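Side-chain contacts in PKS (Streptomyces sp. CNQ431, PDB 5YDA), which probably transfers acyl building blocks to the acyl carrier protein, as the broadly selective acyltransferase domain of a polyketide synthase making splenocin: residues E162-E165 and A170-M173; G202-A207 and V346-R351; L219-E224 and R314-R319. All blocks are in the same frame, centred on the assembly; numbering follows the deposited sequence.

Overall arrangement
All three contacts lie in the acyltransferase domain, on neighbouring helices beside its six-stranded mixed sheet. Contact 1 is the most local, fastening a loop to the start of helix 169-188. Contacts 2 and 3 use the consecutive helices 201-210 and 215-231, their centres are about 11 Å apart, and contact 3 is nested inside the chain loop that contact 2 closes. That loop also contains the separate four-stranded antiparallel sheet, so the chain leaves the larger lobe, builds the smaller one and returns. Contacts 1 and 2 do not meet, their nearest atoms being about 8 Å apart, but contact 3 touches both: helix 215-231 packs against Met173 through Leu219, Val222 and Ala223, and against Tyr204 through Val222.

Contact 1. Residues E162-E165 and A170-M173; sequences EEVE and AAFM
The torsion of Val164 separates its two methyls: CG1 lies between the backbone N and the carbonyl carbon (chi1 72°), while CG2 is anti to N and points at the first turn of helix 169-188. There CG2 rests beside Ala171, 3.7 Å from its backbone N, and its contacts extend to both neighbouring methyls: it is 4.0 Å from Ala170 CB and 4.0 Å from Ala171 CB. One branch of a single valine thus sits against two consecutive alanines, whose short side chains let the extended loop come close to the helix backbone. Ala171 CB has a second neighbour in Glu165 O, 3.7 Å away, whereas the Glu165 side chain leads off in another direction. Ser168 OG is hydrogen-bonded both to Glu165 O and to Ala171 N, tying the loop to the helix start just where the valine packs. Ala159 touches both Val164 and Ala170, so the preceding helix closes on the same patch. The whole forms a short helix-loop-helix connection, joining helix 156-161 to the long helix 169-188 of the acyltransferase domain.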
# COMPACT_ATOMS: atom_id res chain seq x y z
N GLU A 162 18.76 3.00 8.57
CA GLU A 162 19.64 3.63 9.54
C GLU A 162 19.27 5.08 9.84
O GLU A 162 18.96 5.41 10.98
CB GLU A 162 21.09 3.53 9.05
CG GLU A 162 21.47 2.11 8.66
CD GLU A 162 22.87 2.02 8.06
OE1 GLU A 162 23.72 2.87 8.40
OE2 GLU A 162 23.11 1.11 7.23
N GLU A 163 19.29 5.97 8.84
CA GLU A 163 18.92 7.36 9.08
C GLU A 163 18.60 8.01 7.74
O GLU A 163 19.10 7.57 6.70
CB GLU A 163 20.04 8.13 9.80
CG GLU A 163 21.38 8.07 9.06
CD GLU A 163 22.42 9.08 9.54
OE1 GLU A 163 22.55 9.29 10.77
OE2 GLU A 163 23.11 9.68 8.68
N VAL A 164 17.77 9.05 7.78
CA VAL A 164 17.45 9.79 6.56
C VAL A 164 16.94 11.17 6.95
O VAL A 164 16.25 11.34 7.97
CB VAL A 164 16.43 9.03 5.67
CG1 VAL A 164 15.04 9.05 6.28
CG2 VAL A 164 16.38 9.62 4.28
N GLU A 165 17.18 12.11 6.10
CA GLU A 165 16.67 13.42 6.29
C GLU A 165 15.21 13.35 5.83
O GLU A 165 14.93 12.88 4.78
CB GLU A 165 17.52 14.39 5.50
CG GLU A 165 16.79 15.48 4.80
CD GLU A 165 17.08 16.83 5.37
OE1 GLU A 165 16.51 17.16 6.42
OE2 GLU A 165 17.89 17.55 4.76
N ALA A 170 15.92 10.59 -0.89
CA ALA A 170 16.12 9.25 -0.37
C ALA A 170 14.93 8.78 0.46
O ALA A 170 14.56 7.59 0.41
CB ALA A 170 17.40 9.21 0.48
N ALA A 171 14.32 9.68 1.24
CA ALA A 171 13.19 9.29 2.08
C ALA A 171 12.04 8.78 1.22
O ALA A 171 11.40 7.78 1.55
CB ALA A 171 12.73 10.46 2.96
N PHE A 172 11.78 9.45 0.09
CA PHE A 172 10.65 9.02 -0.72
C PHE A 172 11.02 7.82 -1.58
O PHE A 172 10.17 6.94 -1.78
CB PHE A 172 10.15 10.19 -1.57
CG PHE A 172 9.45 11.24 -0.78
CD1 PHE A 172 8.24 10.95 -0.14
CD2 PHE A 172 10.00 12.50 -0.63
CE1 PHE A 172 7.59 11.92 0.61
CE2 PHE A 172 9.36 13.48 0.12
CZ PHE A 172 8.15 13.19 0.74
N MET A 173 12.27 7.75 -2.06
CA MET A 173 12.70 6.55 -2.78
C MET A 173 12.68 5.33 -1.87
O MET A 173 12.33 4.23 -2.31
CB MET A 173 14.08 6.75 -3.39
CG MET A 173 14.10 7.78 -4.55
SD MET A 173 12.90 7.40 -5.86
CE MET A 173 13.42 5.74 -6.33

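Contact 2. Residues G202-A207 and V346-R351; sequences GEYTAA and VDHTRR
Glu203 and His348 reach toward each other from two helices and slide past one another, the carboxylate plane turned 46° from the imidazole plane. Glu203 is extended, with CG anti to the backbone N (chi1 -173°), which lays the whole side chain alongside the ring: CB is 3.5 Å from His348 NE2, and farther out OE1 lies 3.3 Å from His348 CD2. The polar ends of both residues are held by one third party, Asn328, whose backbone N is hydrogen-bonded to Glu203 OE2 and whose OD1 is hydrogen-bonded to His348 NE2. Asn328 thereby fixes the carboxylate and the imidazole against each other just beyond strand 325-327. Helix 201-210 begins within a GxSxG pattern, Gly198 to Gly202, consistent with the nucleophile elbow of acyltransferases, and Gly202 is its last residue, in the helix's first turn. The helix runs nearly antiparallel to the end of helix 342-350, at 151°, the axes of these segments approaching to 12.2 Å, a separation bridged by side chains. On the flank of the pair, Tyr204 also passes His348 in the reverse sense, its CE2 4.2 Å from His348 ND1. The Tyr204 side chain crosses that of Thr349 at about a right angle, OH to OG1 being 4.0 Å, and Thr349 OG1 is hydrogen-bonded instead to Arg225 NE. Tyr204 OH and His348 ND1 are both buried without a polar partner in the model.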
# COMPACT_ATOMS: atom_id res chain seq x y z
N GLY A 202 2.63 6.48 -5.87
CA GLY A 202 2.22 5.09 -5.93
C GLY A 202 1.78 4.63 -7.30
O GLY A 202 1.78 3.42 -7.57
N GLU A 203 1.38 5.56 -8.18
CA GLU A 203 1.02 5.16 -9.54
C GLU A 203 2.24 4.69 -10.32
O GLU A 203 2.13 3.82 -11.19
CB GLU A 203 0.32 6.31 -10.28
CG GLU A 203 -0.22 5.86 -11.65
CD GLU A 203 -1.43 6.66 -12.12
OE1 GLU A 203 -1.49 6.99 -13.34
OE2 GLU A 203 -2.32 6.97 -11.28
N TYR A 204 3.42 5.24 -10.01
CA TYR A 204 4.65 4.70 -10.59
C TYR A 204 4.88 3.28 -10.12
O TYR A 204 5.21 2.40 -10.93
CB TYR A 204 5.84 5.60 -10.25
CG TYR A 204 5.84 6.85 -11.09
CD1 TYR A 204 6.58 6.91 -12.27
CD2 TYR A 204 5.03 7.93 -10.75
CE1 TYR A 204 6.55 8.04 -13.06
CE2 TYR A 204 5.00 9.07 -11.54
CZ TYR A 204 5.77 9.12 -12.70
OH TYR A 204 5.76 10.25 -13.51
N THR A 205 4.70 3.02 -8.83
CA THR A 205 4.87 1.66 -8.34
C THR A 205 3.88 0.74 -9.03
O THR A 205 4.23 -0.39 -9.41
CB THR A 205 4.67 1.58 -6.82
OG1 THR A 205 5.26 2.73 -6.20
CG2 THR A 205 5.33 0.31 -6.26
N ALA A 206 2.64 1.20 -9.19
CA ALA A 206 1.62 0.42 -9.88
C ALA A 206 2.03 0.16 -11.31
O ALA A 206 1.85 -0.96 -11.82
CB ALA A 206 0.27 1.16 -9.83
N ALA A 207 2.59 1.17 -11.98
CA ALA A 207 2.99 0.99 -13.37
C ALA A 207 4.12 -0.03 -13.48
O ALA A 207 4.12 -0.84 -14.42
CB ALA A 207 3.40 2.34 -13.98
N VAL A 346 3.02 13.09 -18.03
CA VAL A 346 3.19 14.50 -17.67
C VAL A 346 1.91 15.04 -17.04
O VAL A 346 1.94 15.68 -15.98
CB VAL A 346 3.59 15.33 -18.91
CG1 VAL A 346 3.58 16.84 -18.58
CG2 VAL A 346 4.98 14.92 -19.41
N ASP A 347 0.76 14.78 -17.67
CA ASP A 347 -0.53 15.19 -17.11
C ASP A 347 -0.73 14.61 -15.71
O ASP A 347 -1.29 15.28 -14.83
CB ASP A 347 -1.68 14.76 -18.01
CG ASP A 347 -1.78 15.58 -19.28
OD1 ASP A 347 -1.24 16.70 -19.31
OD2 ASP A 347 -2.41 15.09 -20.24
N HIS A 348 -0.32 13.36 -15.51
CA HIS A 348 -0.51 12.72 -14.22
C HIS A 348 0.11 13.55 -13.11
O HIS A 348 -0.49 13.72 -12.04
CB HIS A 348 0.08 11.31 -14.24
CG HIS A 348 0.08 10.67 -12.89
ND1 HIS A 348 1.18 10.65 -12.07
CD2 HIS A 348 -0.91 10.05 -12.20
CE1 HIS A 348 0.88 10.04 -10.94
NE2 HIS A 348 -0.39 9.66 -11.00
N THR A 349 1.30 14.12 -13.36
CA THR A 349 2.02 14.91 -12.36
C THR A 349 1.44 16.31 -12.20
O THR A 349 1.52 16.89 -11.11
CB THR A 349 3.50 14.95 -12.75
OG1 THR A 349 4.10 13.69 -12.42
CG2 THR A 349 4.28 16.10 -12.05
N ARG A 350 0.82 16.86 -13.25
CA ARG A 350 0.26 18.20 -13.16
C ARG A 350 -1.17 18.21 -12.61
O ARG A 350 -1.56 19.16 -11.92
CB ARG A 350 0.28 18.86 -14.54
CG ARG A 350 -0.45 20.19 -14.63
CD ARG A 350 0.18 21.24 -13.74
NE ARG A 350 -0.56 22.49 -13.77
CZ ARG A 350 -1.73 22.70 -13.14
NH1 ARG A 350 -2.31 21.74 -12.43
NH2 ARG A 350 -2.32 23.88 -13.23
N ARG A 351 -1.95 17.18 -12.89
CA ARG A 351 -3.39 17.24 -12.70
C ARG A 351 -3.83 16.57 -11.41
O ARG A 351 -3.09 15.81 -10.77
CB ARG A 351 -4.10 16.59 -13.90
CG ARG A 351 -4.02 17.50 -15.15
CD ARG A 351 -4.68 16.91 -16.37
NE ARG A 351 -6.06 16.47 -16.14
CZ ARG A 351 -6.77 15.78 -17.04
NH1 ARG A 351 -6.22 15.48 -18.21
NH2 ARG A 351 -8.01 15.40 -16.77

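Contact 3. Residues L219-E224 and R314-R319; sequences LPVVAE and RTLTLR
Val221 gives up the most surface here, and it does so through one methyl. Its CG2 stands anti to the carbonyl carbon, beside the backbone N, which directs it from helix 215-231 at Thr315 and Leu316 in the loop that leads from helix 306-313 to strand 325-327. Leu316, second in buried surface, sends its CD2 across the valine obliquely, 3.6 Å from Val221 CG2 and 4.2 Å from Val221 CB. The bond to CB of this leucine does not itself aim at the helix; its branched end swings round to it, and the same side chain also touches Met213, in the short connection between helices 201-210 and 215-231. Thr315 adds its OG1, 3.5 Å from Val221 CG2. That oxygen lies between the backbone N and the carbonyl carbon (chi1 74°), a position from which it is hydrogen-bonded to His312 O at the end of the preceding helix. Nearby, Thr317 N is hydrogen-bonded to Glu217 OE2, earlier on the same helix 215-231, and Arg319 NH1 forms a salt bridge with Glu214 OE2 just before it. Val221 offers only carbon, and its meeting with Thr315 OG1 is a van der Waals one; the contact itself is therefore apolar, and the directional bonds that tie the loop to helix 215-231 and the residue before it lie beside it, at Thr317 and Arg319.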
# COMPACT_ATOMS: atom_id res chain seq x y z
N LEU A 219 13.30 3.64 -11.54
CA LEU A 219 13.98 4.12 -10.33
C LEU A 219 14.63 5.49 -10.49
O LEU A 219 14.30 6.40 -9.71
CB LEU A 219 14.98 3.06 -9.87
CG LEU A 219 14.41 1.82 -9.17
CD1 LEU A 219 15.46 0.73 -9.09
CD2 LEU A 219 13.91 2.18 -7.76
N PRO A 220 15.53 5.73 -11.45
CA PRO A 220 16.11 7.08 -11.54
C PRO A 220 15.10 8.14 -11.95
O PRO A 220 15.25 9.30 -11.55
CB PRO A 220 17.25 6.93 -12.58
CG PRO A 220 16.90 5.72 -13.37
CD PRO A 220 16.04 4.82 -12.50
N VAL A 221 14.07 7.79 -12.72
CA VAL A 221 13.10 8.78 -13.16
C VAL A 221 12.23 9.25 -12.00
O VAL A 221 12.00 10.45 -11.81
CB VAL A 221 12.23 8.21 -14.30
CG1 VAL A 221 11.07 9.16 -14.60
CG2 VAL A 221 13.08 7.98 -15.55
N VAL A 222 11.73 8.30 -11.20
CA VAL A 222 11.01 8.65 -9.98
C VAL A 222 11.89 9.52 -9.08
O VAL A 222 11.42 10.51 -8.50
CB VAL A 222 10.55 7.37 -9.25
CG1 VAL A 222 9.98 7.71 -7.87
CG2 VAL A 222 9.53 6.63 -10.11
N ALA A 223 13.19 9.21 -8.98
CA ALA A 223 14.08 10.03 -8.17
C ALA A 223 14.13 11.47 -8.68
O ALA A 223 14.06 12.41 -7.89
CB ALA A 223 15.48 9.43 -8.13
N GLU A 224 14.26 11.66 -10.00
CA GLU A 224 14.30 13.03 -10.52
C GLU A 224 12.93 13.69 -10.45
O GLU A 224 12.83 14.92 -10.33
CB GLU A 224 14.84 13.06 -11.96
CG GLU A 224 16.21 12.37 -12.19
CD GLU A 224 17.36 12.93 -11.32
OE1 GLU A 224 18.40 12.22 -11.18
OE2 GLU A 224 17.24 14.06 -10.79
N ARG A 314 10.84 10.39 -21.21
CA ARG A 314 11.23 9.85 -22.51
C ARG A 314 12.32 8.78 -22.42
O ARG A 314 12.50 8.04 -23.38
CB ARG A 314 11.68 11.00 -23.43
CG ARG A 314 10.51 11.75 -24.08
CD ARG A 314 10.93 12.72 -25.17
NE ARG A 314 11.59 13.91 -24.63
CZ ARG A 314 10.96 15.02 -24.26
NH1 ARG A 314 11.65 16.05 -23.78
NH2 ARG A 314 9.63 15.11 -24.35
N THR A 315 13.02 8.65 -21.30
CA THR A 315 13.99 7.57 -21.18
C THR A 315 13.37 6.20 -20.91
O THR A 315 14.09 5.21 -20.91
CB THR A 315 15.01 7.87 -20.07
OG1 THR A 315 14.40 7.68 -18.79
CG2 THR A 315 15.52 9.29 -20.18
N LEU A 316 12.06 6.12 -20.69
CA LEU A 316 11.42 4.87 -20.29
C LEU A 316 10.86 4.09 -21.48
O LEU A 316 10.28 4.68 -22.40
CB LEU A 316 10.27 5.14 -19.32
CG LEU A 316 10.52 5.99 -18.07
CD1 LEU A 316 9.18 6.27 -17.41
CD2 LEU A 316 11.45 5.24 -17.13
N THR A 317 10.98 2.77 -21.42
CA THR A 317 10.30 1.88 -22.36
C THR A 317 8.91 1.57 -21.82
O THR A 317 8.73 0.66 -20.99
CB THR A 317 11.12 0.61 -22.56
OG1 THR A 317 12.40 0.95 -23.10
CG2 THR A 317 10.40 -0.34 -23.52
N LEU A 318 7.90 2.29 -22.30
CA LEU A 318 6.53 2.10 -21.84
C LEU A 318 5.83 1.01 -22.64
O LEU A 318 5.93 0.95 -23.86
CB LEU A 318 5.75 3.41 -21.95
CG LEU A 318 6.36 4.59 -21.21
CD1 LEU A 318 5.58 5.86 -21.54
CD2 LEU A 318 6.37 4.33 -19.70
N ARG A 319 5.12 0.14 -21.93
CA ARG A 319 4.38 -0.97 -22.52
C ARG A 319 2.95 -0.93 -22.00
O ARG A 319 2.67 -0.35 -20.95
CB ARG A 319 5.02 -2.33 -22.17
CG ARG A 319 6.37 -2.59 -22.83
CD ARG A 319 6.95 -3.93 -22.34
NE ARG A 319 8.19 -4.33 -23.00
CZ ARG A 319 9.41 -3.99 -22.59
NH1 ARG A 319 9.57 -3.22 -21.52
NH2 ARG A 319 10.48 -4.41 -23.26